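Local atomic coordinates of pullulanase (Klebsiella oxytoca, PDB entry 2YOC), a protein that hydrolyses the alpha-1,6-glucosidic linkages of pullulan and related branched alpha-glucans, and belongs to the cargo of type 2 secretion systems. Residues 720-728 with 768-779; 865-875 with 887-898. All coordinates share one frame; numbering follows the deposited sequence.

Contact 1 (720-728 with 768-779); sequences FSDRLRDSV and LADLTRLGMAGN
L724 and S727 on helix 722-729 rest against T772, L768 and L771 of helix 762-776, a helix-helix packing on the outside of the closed eight-stranded parallel barrel of this (beta/alpha)8 enzyme. The first helix follows directly on barrel strand 718-720. The axes of 722-728 and 768-776 approach to 8.1 Å, with directions 137° apart, and the backbones come close enough that L724 CA lies 4.7 Å from T772 CA. At G775 the main chain itself passes beside L724, whose CD1 reaches to 3.5 Å from T772 O and also touches CG of the selenomethionine M776. Beyond the helix end, a Schellman motif with G778 at positive phi turns the chain back and brings N779 up to R723. From its base outward, R723 runs along N779: CB lies 3.8 Å from N779 OD1, and CG stays beside that same oxygen. A bend at chi2 (87°) swings CD past N779 ND2 at 4.1 Å, and the guanidinium ends almost square to the amide, planes 88° apart. NE then donates to G805 O, an acceptor shared with N779 ND2; NH2 goes to P804 O, and NH1 makes a salt bridge with D722 OD1. Polar groups at the middle of the interface turn back on their own helices. S727 OG donates to R723 O at 2.9 Å, presenting its CB to the other helix; T772 OG1 sits 3.3 Å from S727 CB and gives its own hydrogen bond to L768 O, 2.8 Å away.

Contact 2 (865-875 with 887-898); sequences QGSELLRSKSF and NRVDYSLQDNNY
S872 and N896 join two loop segments, apart from a short 3-10 turn at 867-868: S872 N donates to N896 O at 2.9 Å, where the R871 and N896 CA atoms are 4.9 Å apart. A second bond, N896 ND2 to L870 O at 3.0 Å, lies near the amide plane and helps hold the rotation of that side chain, whose OD1 also accepts from Y898 N. R871 starts out away from 887-898, but its extended chain (CG anti to the backbone N, chi1 -167°) carries the guanidinium back to it. V889 CG2 covers one face, 3.3 Å above the plane and over its centre, while K873 CE lies off-centre over the other. At the rim NH1 donates to Q865 O at 2.9 Å; NH2 makes a weak bond to N887 O and a salt bridge with D421. Farther along, L869 CD2 meets L893 CD2 at 3.6 Å, and L869 CD1 touches the Y891 ring obliquely. At the other end F875 CZ approaches Y898 CE1 at 3.4 Å, the rings inclined at 63°. S872 OG, also hydrogen-bonded to D828, accepts from S874 N in an ST turn; D890, D895 and N896 make Asx turns. These turns shape the long connection that follows the last strand, 860-864, of the (beta/alpha)8 barrel.

Overall arrangement
Both contacts belong to the catalytic barrel, in series along the chain: contact 1 lies beyond the sixth strand, 718-720, contact 2 beyond the eighth, 860-864. Their centres are 26 Å apart and their nearest atoms about 11 Å, so they do not touch. Helix 840-855 connects them: L724 and V728 of contact 1 pack on it, and the chain then runs through strand 860-864 into 865-875. F720 of strand 718-720 meets F862 of strand 860-864 edge-to-face, a direct link between the two strands that lead into the contacts. Contact 2 starts at the C-terminal end of its strand, the end where (beta/alpha)8 enzymes carry their active sites, and the N887 side chain is about 10 Å from a bound calcium ion.

Contact 1 (720-728 with 768-779)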
loop_
_atom_site.group_PDB
_atom_site.type_symbol
_atom_site.label_atom_id
_atom_site.label_comp_id
_atom_site.label_asym_id
_atom_site.label_seq_id
_atom_site.Cartn_x
_atom_site.Cartn_y
_atom_site.Cartn_z
ATOM N N PHE B 720 -25.526 10.894 -0.462
ATOM C CA PHE B 720 -25.080 11.113 -1.829
ATOM C C PHE B 720 -23.632 10.667 -1.890
ATOM O O PHE B 720 -22.857 10.932 -0.953
ATOM C CB PHE B 720 -25.177 12.602 -2.242
ATOM C CG PHE B 720 -26.543 13.088 -2.650
ATOM C CD1 PHE B 720 -26.978 12.967 -3.965
ATOM C CD2 PHE B 720 -27.401 13.666 -1.718
ATOM C CE1 PHE B 720 -28.257 13.414 -4.341
ATOM C CE2 PHE B 720 -28.678 14.113 -2.094
ATOM C CZ PHE B 720 -29.093 13.998 -3.405
ATOM N N SER B 721 -23.282 9.946 -2.968
ATOM C CA SER B 721 -21.906 9.511 -3.176
ATOM C C SER B 721 -21.234 10.398 -4.209
ATOM O O SER B 721 -21.687 10.517 -5.363
ATOM C CB SER B 721 -21.818 8.046 -3.560
ATOM O OG SER B 721 -20.460 7.671 -3.711
ATOM N N ASP B 722 -20.168 11.055 -3.748
ATOM C CA ASP B 722 -19.325 11.971 -4.492
ATOM C C ASP B 722 -18.207 11.214 -5.218
ATOM O O ASP B 722 -17.546 11.788 -6.081
ATOM C CB ASP B 722 -18.757 13.043 -3.537
ATOM C CG ASP B 722 -18.151 12.579 -2.219
ATOM O OD1 ASP B 722 -18.436 11.437 -1.798
ATOM O OD2 ASP B 722 -17.455 13.387 -1.572
ATOM N N ARG B 723 -18.017 9.926 -4.882
ATOM C CA ARG B 723 -16.983 9.081 -5.451
ATOM C C ARG B 723 -17.157 8.853 -6.931
ATOM O O ARG B 723 -16.243 9.160 -7.693
ATOM C CB ARG B 723 -16.887 7.744 -4.720
ATOM C CG ARG B 723 -16.130 7.813 -3.415
ATOM C CD ARG B 723 -17.057 8.191 -2.319
ATOM N NE ARG B 723 -16.508 7.903 -1.010
ATOM C CZ ARG B 723 -16.398 8.808 -0.056
ATOM N NH1 ARG B 723 -16.768 10.060 -0.276
ATOM N NH2 ARG B 723 -15.931 8.468 1.133
ATOM N N LEU B 724 -18.299 8.286 -7.355
ATOM C CA LEU B 724 -18.529 8.035 -8.786
ATOM C C LEU B 724 -18.688 9.377 -9.490
ATOM O O LEU B 724 -18.105 9.571 -10.555
ATOM C CB LEU B 724 -19.747 7.126 -8.996
ATOM C CG LEU B 724 -20.202 6.850 -10.420
ATOM C CD1 LEU B 724 -20.641 5.412 -10.577
ATOM C CD2 LEU B 724 -21.348 7.769 -10.821
ATOM N N ARG B 725 -19.414 10.320 -8.842
ATOM C CA ARG B 725 -19.714 11.657 -9.332
ATOM C C ARG B 725 -18.503 12.335 -9.878
ATOM O O ARG B 725 -18.492 12.695 -11.048
ATOM C CB ARG B 725 -20.333 12.498 -8.229
ATOM C CG ARG B 725 -20.686 13.893 -8.690
ATOM C CD ARG B 725 -20.814 14.801 -7.503
ATOM N NE ARG B 725 -19.516 15.139 -6.923
ATOM C CZ ARG B 725 -19.349 15.609 -5.693
ATOM N NH1 ARG B 725 -20.387 15.738 -4.876
ATOM N NH2 ARG B 725 -18.135 15.916 -5.256
ATOM N N ASP B 726 -17.466 12.455 -9.052
ATOM C CA ASP B 726 -16.207 13.105 -9.399
ATOM C C ASP B 726 -15.385 12.333 -10.431
ATOM O O ASP B 726 -14.672 12.947 -11.222
ATOM C CB ASP B 726 -15.397 13.391 -8.129
ATOM C CG ASP B 726 -15.840 14.616 -7.336
ATOM O OD1 ASP B 726 -16.696 15.384 -7.831
ATOM O OD2 ASP B 726 -15.287 14.841 -6.261
ATOM N N SER B 727 -15.496 11.001 -10.441
ATOM C CA SER B 727 -14.751 10.171 -11.383
ATOM C C SER B 727 -15.275 10.300 -12.774
ATOM O O SER B 727 -14.490 10.419 -13.702
ATOM C CB SER B 727 -14.776 8.716 -10.945
ATOM O OG SER B 727 -14.167 8.610 -9.669
ATOM N N VAL B 728 -16.608 10.293 -12.917
ATOM C CA VAL B 728 -17.302 10.401 -14.200
ATOM C C VAL B 728 -17.296 11.851 -14.717
ATOM O O VAL B 728 -16.973 12.072 -15.881
ATOM C CB VAL B 728 -18.716 9.759 -14.144
ATOM C CG1 VAL B 728 -19.374 9.709 -15.518
ATOM C CG2 VAL B 728 -18.655 8.352 -13.549
ATOM N N LEU B 768 -9.749 6.448 -11.571
ATOM C CA LEU B 768 -11.113 6.943 -11.768
ATOM C C LEU B 768 -12.030 5.774 -12.190
ATOM O O LEU B 768 -13.191 5.734 -11.794
ATOM C CB LEU B 768 -11.144 8.080 -12.803
ATOM C CG LEU B 768 -10.264 9.313 -12.505
ATOM C CD1 LEU B 768 -9.882 10.030 -13.777
ATOM C CD2 LEU B 768 -10.943 10.269 -11.550
ATOM N N ALA B 769 -11.482 4.806 -12.956
ATOM C CA ALA B 769 -12.182 3.593 -13.383
ATOM C C ALA B 769 -12.507 2.776 -12.136
ATOM O O ALA B 769 -13.649 2.329 -11.968
ATOM C CB ALA B 769 -11.306 2.778 -14.324
ATOM N N ASP B 770 -11.514 2.637 -11.241
ATOM C CA ASP B 770 -11.642 1.941 -9.969
ATOM C C ASP B 770 -12.782 2.542 -9.139
ATOM O O ASP B 770 -13.636 1.788 -8.654
ATOM C CB ASP B 770 -10.327 2.001 -9.186
ATOM C CG ASP B 770 -9.235 1.012 -9.580
ATOM O OD1 ASP B 770 -9.452 0.216 -10.530
ATOM O OD2 ASP B 770 -8.174 1.016 -8.917
ATOM N N LEU B 771 -12.832 3.892 -9.026
ATOM C CA LEU B 771 -13.880 4.579 -8.266
ATOM C C LEU B 771 -15.239 4.431 -8.930
ATOM O O LEU B 771 -16.212 4.147 -8.232
ATOM C CB LEU B 771 -13.542 6.055 -7.979
ATOM C CG LEU B 771 -12.455 6.366 -6.906
ATOM C CD1 LEU B 771 -12.031 7.814 -6.972
ATOM C CD2 LEU B 771 -12.926 6.058 -5.493
ATOM N N THR B 772 -15.300 4.539 -10.271
ATOM C CA THR B 772 -16.543 4.356 -11.026
ATOM C C THR B 772 -17.135 2.946 -10.804
ATOM O O THR B 772 -18.288 2.822 -10.397
ATOM C CB THR B 772 -16.326 4.731 -12.500
ATOM O OG1 THR B 772 -15.868 6.088 -12.535
ATOM C CG2 THR B 772 -17.598 4.578 -13.362
ATOM N N ARG B 773 -16.324 1.898 -11.022
ATOM C CA ARG B 773 -16.731 0.500 -10.836
ATOM C C ARG B 773 -17.318 0.310 -9.446
ATOM O O ARG B 773 -18.472 -0.097 -9.317
ATOM C CB ARG B 773 -15.541 -0.451 -11.078
ATOM C CG ARG B 773 -15.176 -0.597 -12.573
ATOM C CD ARG B 773 -14.167 -1.694 -12.837
ATOM N NE ARG B 773 -12.826 -1.295 -12.422
ATOM C CZ ARG B 773 -11.867 -0.939 -13.263
ATOM N NH1 ARG B 773 -12.084 -0.961 -14.574
ATOM N NH2 ARG B 773 -10.673 -0.579 -12.804
ATOM N N LEU B 774 -16.560 0.703 -8.410
ATOM C CA LEU B 774 -17.002 0.609 -7.032
ATOM C C LEU B 774 -18.404 1.252 -6.846
ATOM O O LEU B 774 -19.287 0.629 -6.234
ATOM C CB LEU B 774 -15.954 1.252 -6.122
ATOM C CG LEU B 774 -16.142 1.097 -4.624
ATOM C CD1 LEU B 774 -16.375 -0.359 -4.220
ATOM C CD2 LEU B 774 -14.963 1.652 -3.890
ATOM N N GLY B 775 -18.592 2.448 -7.438
ATOM C CA GLY B 775 -19.848 3.182 -7.428
ATOM C C GLY B 775 -20.952 2.403 -8.125
ATOM O O GLY B 775 -22.040 2.225 -7.560
HETATM N N MSE B 776 -20.667 1.875 -9.350
HETATM C CA MSE B 776 -21.628 1.065 -10.117
HETATM C C MSE B 776 -22.088 -0.166 -9.316
HETATM O O MSE B 776 -23.221 -0.614 -9.499
HETATM C CB MSE B 776 -21.035 0.643 -11.447
HETATM C CG MSE B 776 -20.765 1.821 -12.340
HETATM SE SE MSE B 776 -20.484 1.295 -14.150
HETATM C CE MSE B 776 -22.340 0.706 -14.624
ATOM N N ALA B 777 -21.226 -0.666 -8.395
ATOM C CA ALA B 777 -21.540 -1.787 -7.529
ATOM C C ALA B 777 -22.062 -1.289 -6.158
ATOM O O ALA B 777 -21.925 -1.968 -5.135
ATOM C CB ALA B 777 -20.326 -2.686 -7.373
ATOM N N GLY B 778 -22.674 -0.107 -6.165
ATOM C CA GLY B 778 -23.277 0.501 -4.983
ATOM C C GLY B 778 -22.348 0.990 -3.894
ATOM O O GLY B 778 -22.725 0.958 -2.725
ATOM N N ASN B 779 -21.133 1.449 -4.254
ATOM C CA ASN B 779 -20.122 2.002 -3.330
ATOM C C ASN B 779 -20.041 1.336 -1.933
ATOM O O ASN B 779 -20.164 1.996 -0.902
ATOM C CB ASN B 779 -20.251 3.531 -3.250
ATOM C CG ASN B 779 -18.937 4.168 -2.931
ATOM O OD1 ASN B 779 -18.020 4.229 -3.757
ATOM N ND2 ASN B 779 -18.780 4.568 -1.706
#

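Contact 2 (865-875 with 887-898)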
loop_
_atom_site.group_PDB
_atom_site.type_symbol
_atom_site.label_atom_id
_atom_site.label_comp_id
_atom_site.label_asym_id
_atom_site.label_seq_id
_atom_site.Cartn_x
_atom_site.Cartn_y
_atom_site.Cartn_z
ATOM N N GLN B 865 -33.157 17.521 -13.105
ATOM C CA GLN B 865 -34.158 17.759 -14.139
ATOM C C GLN B 865 -33.427 18.497 -15.282
ATOM O O GLN B 865 -32.667 19.428 -15.021
ATOM C CB GLN B 865 -35.311 18.613 -13.574
ATOM C CG GLN B 865 -35.984 19.553 -14.570
ATOM C CD GLN B 865 -36.516 20.814 -13.936
ATOM O OE1 GLN B 865 -36.108 21.238 -12.846
ATOM N NE2 GLN B 865 -37.409 21.470 -14.649
ATOM N N GLY B 866 -33.627 18.024 -16.507
ATOM C CA GLY B 866 -33.065 18.611 -17.722
ATOM C C GLY B 866 -31.895 17.878 -18.346
ATOM O O GLY B 866 -31.536 18.190 -19.481
ATOM N N SER B 867 -31.264 16.916 -17.624
ATOM C CA SER B 867 -30.101 16.174 -18.151
ATOM C C SER B 867 -30.414 15.400 -19.419
ATOM O O SER B 867 -29.546 15.285 -20.294
ATOM C CB SER B 867 -29.483 15.276 -17.095
ATOM O OG SER B 867 -29.104 16.062 -15.982
ATOM N N GLU B 868 -31.696 14.972 -19.549
ATOM C CA GLU B 868 -32.274 14.282 -20.703
ATOM C C GLU B 868 -32.416 15.242 -21.909
ATOM O O GLU B 868 -32.725 14.787 -23.012
ATOM C CB GLU B 868 -33.655 13.682 -20.320
ATOM C CG GLU B 868 -34.834 14.657 -20.256
ATOM C CD GLU B 868 -34.942 15.599 -19.069
ATOM O OE1 GLU B 868 -34.056 15.542 -18.187
ATOM O OE2 GLU B 868 -35.938 16.356 -18.991
ATOM N N LEU B 869 -32.270 16.574 -21.667
ATOM C CA LEU B 869 -32.377 17.650 -22.649
ATOM C C LEU B 869 -31.080 18.448 -22.657
ATOM O O LEU B 869 -31.096 19.667 -22.839
ATOM C CB LEU B 869 -33.586 18.558 -22.355
ATOM C CG LEU B 869 -34.967 17.872 -22.202
ATOM C CD1 LEU B 869 -36.038 18.867 -21.810
ATOM C CD2 LEU B 869 -35.368 17.089 -23.443
ATOM N N LEU B 870 -29.944 17.765 -22.430
ATOM C CA LEU B 870 -28.587 18.330 -22.444
ATOM C C LEU B 870 -28.475 19.668 -21.706
ATOM O O LEU B 870 -27.665 20.519 -22.087
ATOM C CB LEU B 870 -28.114 18.469 -23.914
ATOM C CG LEU B 870 -28.229 17.215 -24.777
ATOM C CD1 LEU B 870 -28.169 17.548 -26.226
ATOM C CD2 LEU B 870 -27.152 16.217 -24.435
ATOM N N ARG B 871 -29.298 19.853 -20.653
ATOM C CA ARG B 871 -29.394 21.094 -19.883
ATOM C C ARG B 871 -28.083 21.780 -19.665
ATOM O O ARG B 871 -27.093 21.148 -19.275
ATOM C CB ARG B 871 -30.143 20.922 -18.548
ATOM C CG ARG B 871 -30.542 22.238 -17.882
ATOM C CD ARG B 871 -31.092 22.004 -16.497
ATOM N NE ARG B 871 -31.527 23.241 -15.848
ATOM C CZ ARG B 871 -32.232 23.278 -14.723
ATOM N NH1 ARG B 871 -32.608 22.150 -14.131
ATOM N NH2 ARG B 871 -32.610 24.438 -14.211
ATOM N N SER B 872 -28.113 23.089 -19.942
ATOM C CA SER B 872 -27.038 24.037 -19.765
ATOM C C SER B 872 -27.521 25.243 -18.938
ATOM O O SER B 872 -28.707 25.569 -18.918
ATOM C CB SER B 872 -26.510 24.486 -21.118
ATOM O OG SER B 872 -25.511 25.484 -20.978
ATOM N N LYS B 873 -26.584 25.873 -18.230
ATOM C CA LYS B 873 -26.769 27.063 -17.397
ATOM C C LYS B 873 -25.754 28.122 -17.895
ATOM O O LYS B 873 -25.470 29.100 -17.207
ATOM C CB LYS B 873 -26.547 26.702 -15.902
ATOM C CG LYS B 873 -27.710 25.915 -15.324
ATOM C CD LYS B 873 -27.539 25.550 -13.860
ATOM C CE LYS B 873 -28.690 24.691 -13.368
ATOM N NZ LYS B 873 -28.578 24.386 -11.920
ATOM N N SER B 874 -25.247 27.919 -19.126
ATOM C CA SER B 874 -24.216 28.718 -19.781
ATOM C C SER B 874 -23.045 29.044 -18.839
ATOM O O SER B 874 -22.611 30.190 -18.667
ATOM C CB SER B 874 -24.765 29.855 -20.658
ATOM O OG SER B 874 -24.957 31.108 -20.024
ATOM N N PHE B 875 -22.584 27.945 -18.195
ATOM C CA PHE B 875 -21.462 27.824 -17.265
ATOM C C PHE B 875 -21.708 28.347 -15.839
ATOM O O PHE B 875 -20.751 28.466 -15.056
ATOM C CB PHE B 875 -20.135 28.299 -17.901
ATOM C CG PHE B 875 -19.794 27.600 -19.204
ATOM C CD1 PHE B 875 -19.192 26.343 -19.204
ATOM C CD2 PHE B 875 -20.094 28.187 -20.429
ATOM C CE1 PHE B 875 -18.890 25.692 -20.401
ATOM C CE2 PHE B 875 -19.783 27.539 -21.629
ATOM C CZ PHE B 875 -19.173 26.303 -21.606
ATOM N N ASN B 887 -31.380 29.335 -15.460
ATOM C CA ASN B 887 -31.975 28.068 -15.042
ATOM C C ASN B 887 -33.100 27.598 -15.963
ATOM O O ASN B 887 -33.941 26.793 -15.569
ATOM C CB ASN B 887 -32.467 28.218 -13.616
ATOM C CG ASN B 887 -31.370 28.220 -12.613
ATOM O OD1 ASN B 887 -30.947 27.165 -12.118
ATOM N ND2 ASN B 887 -30.962 29.404 -12.217
ATOM N N ARG B 888 -33.095 28.077 -17.189
ATOM C CA ARG B 888 -34.104 27.778 -18.190
ATOM C C ARG B 888 -34.014 26.359 -18.708
ATOM O O ARG B 888 -32.927 25.891 -19.073
ATOM C CB ARG B 888 -33.985 28.784 -19.346
ATOM C CG ARG B 888 -34.912 28.535 -20.504
ATOM C CD ARG B 888 -34.720 29.567 -21.573
ATOM N NE ARG B 888 -35.522 29.238 -22.745
ATOM C CZ ARG B 888 -35.049 28.638 -23.833
ATOM N NH1 ARG B 888 -33.756 28.325 -23.919
ATOM N NH2 ARG B 888 -35.859 28.356 -24.847
ATOM N N VAL B 889 -35.178 25.676 -18.725
ATOM C CA VAL B 889 -35.348 24.332 -19.288
ATOM C C VAL B 889 -36.407 24.427 -20.402
ATOM O O VAL B 889 -37.602 24.525 -20.106
ATOM C CB VAL B 889 -35.676 23.237 -18.242
ATOM C CG1 VAL B 889 -35.752 21.861 -18.902
ATOM C CG2 VAL B 889 -34.638 23.221 -17.142
ATOM N N ASP B 890 -35.968 24.431 -21.668
ATOM C CA ASP B 890 -36.890 24.541 -22.797
ATOM C C ASP B 890 -37.687 23.253 -23.094
ATOM O O ASP B 890 -37.185 22.378 -23.803
ATOM C CB ASP B 890 -36.158 25.040 -24.047
ATOM C CG ASP B 890 -37.064 25.246 -25.239
ATOM O OD1 ASP B 890 -38.308 25.235 -25.055
ATOM O OD2 ASP B 890 -36.536 25.425 -26.352
ATOM N N TYR B 891 -38.942 23.158 -22.616
ATOM C CA TYR B 891 -39.737 21.959 -22.882
ATOM C C TYR B 891 -40.317 21.877 -24.309
ATOM O O TYR B 891 -40.910 20.857 -24.678
ATOM C CB TYR B 891 -40.740 21.627 -21.746
ATOM C CG TYR B 891 -40.074 21.028 -20.518
ATOM C CD1 TYR B 891 -39.663 19.694 -20.500
ATOM C CD2 TYR B 891 -39.850 21.795 -19.378
ATOM C CE1 TYR B 891 -39.005 19.153 -19.395
ATOM C CE2 TYR B 891 -39.209 21.261 -18.258
ATOM C CZ TYR B 891 -38.777 19.941 -18.273
ATOM O OH TYR B 891 -38.132 19.406 -17.175
ATOM N N SER B 892 -40.075 22.930 -25.132
ATOM C CA SER B 892 -40.480 22.980 -26.545
ATOM C C SER B 892 -39.328 22.467 -27.446
ATOM O O SER B 892 -39.449 22.462 -28.672
ATOM C CB SER B 892 -40.904 24.392 -26.939
ATOM O OG SER B 892 -39.826 25.160 -27.458
ATOM N N LEU B 893 -38.215 22.045 -26.808
ATOM C CA LEU B 893 -36.983 21.474 -27.375
ATOM C C LEU B 893 -36.383 22.209 -28.571
ATOM O O LEU B 893 -36.289 21.646 -29.658
ATOM C CB LEU B 893 -37.091 19.955 -27.672
ATOM C CG LEU B 893 -37.895 19.030 -26.758
ATOM C CD1 LEU B 893 -37.596 17.572 -27.120
ATOM C CD2 LEU B 893 -37.596 19.283 -25.280
ATOM N N GLN B 894 -35.974 23.449 -28.376
ATOM C CA GLN B 894 -35.342 24.209 -29.448
ATOM C C GLN B 894 -33.860 24.311 -29.162
ATOM O O GLN B 894 -33.059 24.346 -30.098
ATOM C CB GLN B 894 -35.977 25.606 -29.597
ATOM C CG GLN B 894 -37.440 25.585 -30.057
ATOM C CD GLN B 894 -37.638 24.801 -31.335
ATOM O OE1 GLN B 894 -38.333 23.776 -31.355
ATOM N NE2 GLN B 894 -36.989 25.238 -32.420
ATOM N N ASP B 895 -33.504 24.339 -27.858
ATOM C CA ASP B 895 -32.138 24.456 -27.333
ATOM C C ASP B 895 -32.019 24.084 -25.838
ATOM O O ASP B 895 -32.997 24.126 -25.087
ATOM C CB ASP B 895 -31.590 25.885 -27.559
ATOM C CG ASP B 895 -32.233 26.927 -26.670
ATOM O OD1 ASP B 895 -33.467 27.122 -26.780
ATOM O OD2 ASP B 895 -31.506 27.536 -25.854
ATOM N N ASN B 896 -30.781 23.806 -25.421
ATOM C CA ASN B 896 -30.390 23.422 -24.074
ATOM C C ASN B 896 -30.001 24.639 -23.212
ATOM O O ASN B 896 -29.454 24.446 -22.114
ATOM C CB ASN B 896 -29.221 22.428 -24.153
ATOM C CG ASN B 896 -27.904 23.024 -24.615
ATOM O OD1 ASN B 896 -27.848 24.044 -25.333
ATOM N ND2 ASN B 896 -26.812 22.374 -24.236
ATOM N N ASN B 897 -30.264 25.878 -23.705
ATOM C CA ASN B 897 -29.961 27.123 -22.991
ATOM C C ASN B 897 -28.440 27.375 -22.869
ATOM O O ASN B 897 -27.972 28.083 -21.967
ATOM C CB ASN B 897 -30.705 27.181 -21.635
ATOM C CG ASN B 897 -30.857 28.552 -21.047
ATOM O OD1 ASN B 897 -31.380 29.475 -21.679
ATOM N ND2 ASN B 897 -30.462 28.690 -19.788
ATOM N N TYR B 898 -27.675 26.816 -23.807
ATOM C CA TYR B 898 -26.226 26.996 -23.814
ATOM C C TYR B 898 -25.883 28.313 -24.480
ATOM O O TYR B 898 -26.621 28.743 -25.365
ATOM C CB TYR B 898 -25.552 25.809 -24.517
ATOM C CG TYR B 898 -24.039 25.847 -24.580
ATOM C CD1 TYR B 898 -23.264 25.471 -23.484
ATOM C CD2 TYR B 898 -23.380 26.160 -25.765
ATOM C CE1 TYR B 898 -21.870 25.452 -23.552
ATOM C CE2 TYR B 898 -21.986 26.142 -25.846
ATOM C CZ TYR B 898 -21.235 25.786 -24.737
ATOM O OH TYR B 898 -19.863 25.773 -24.814
#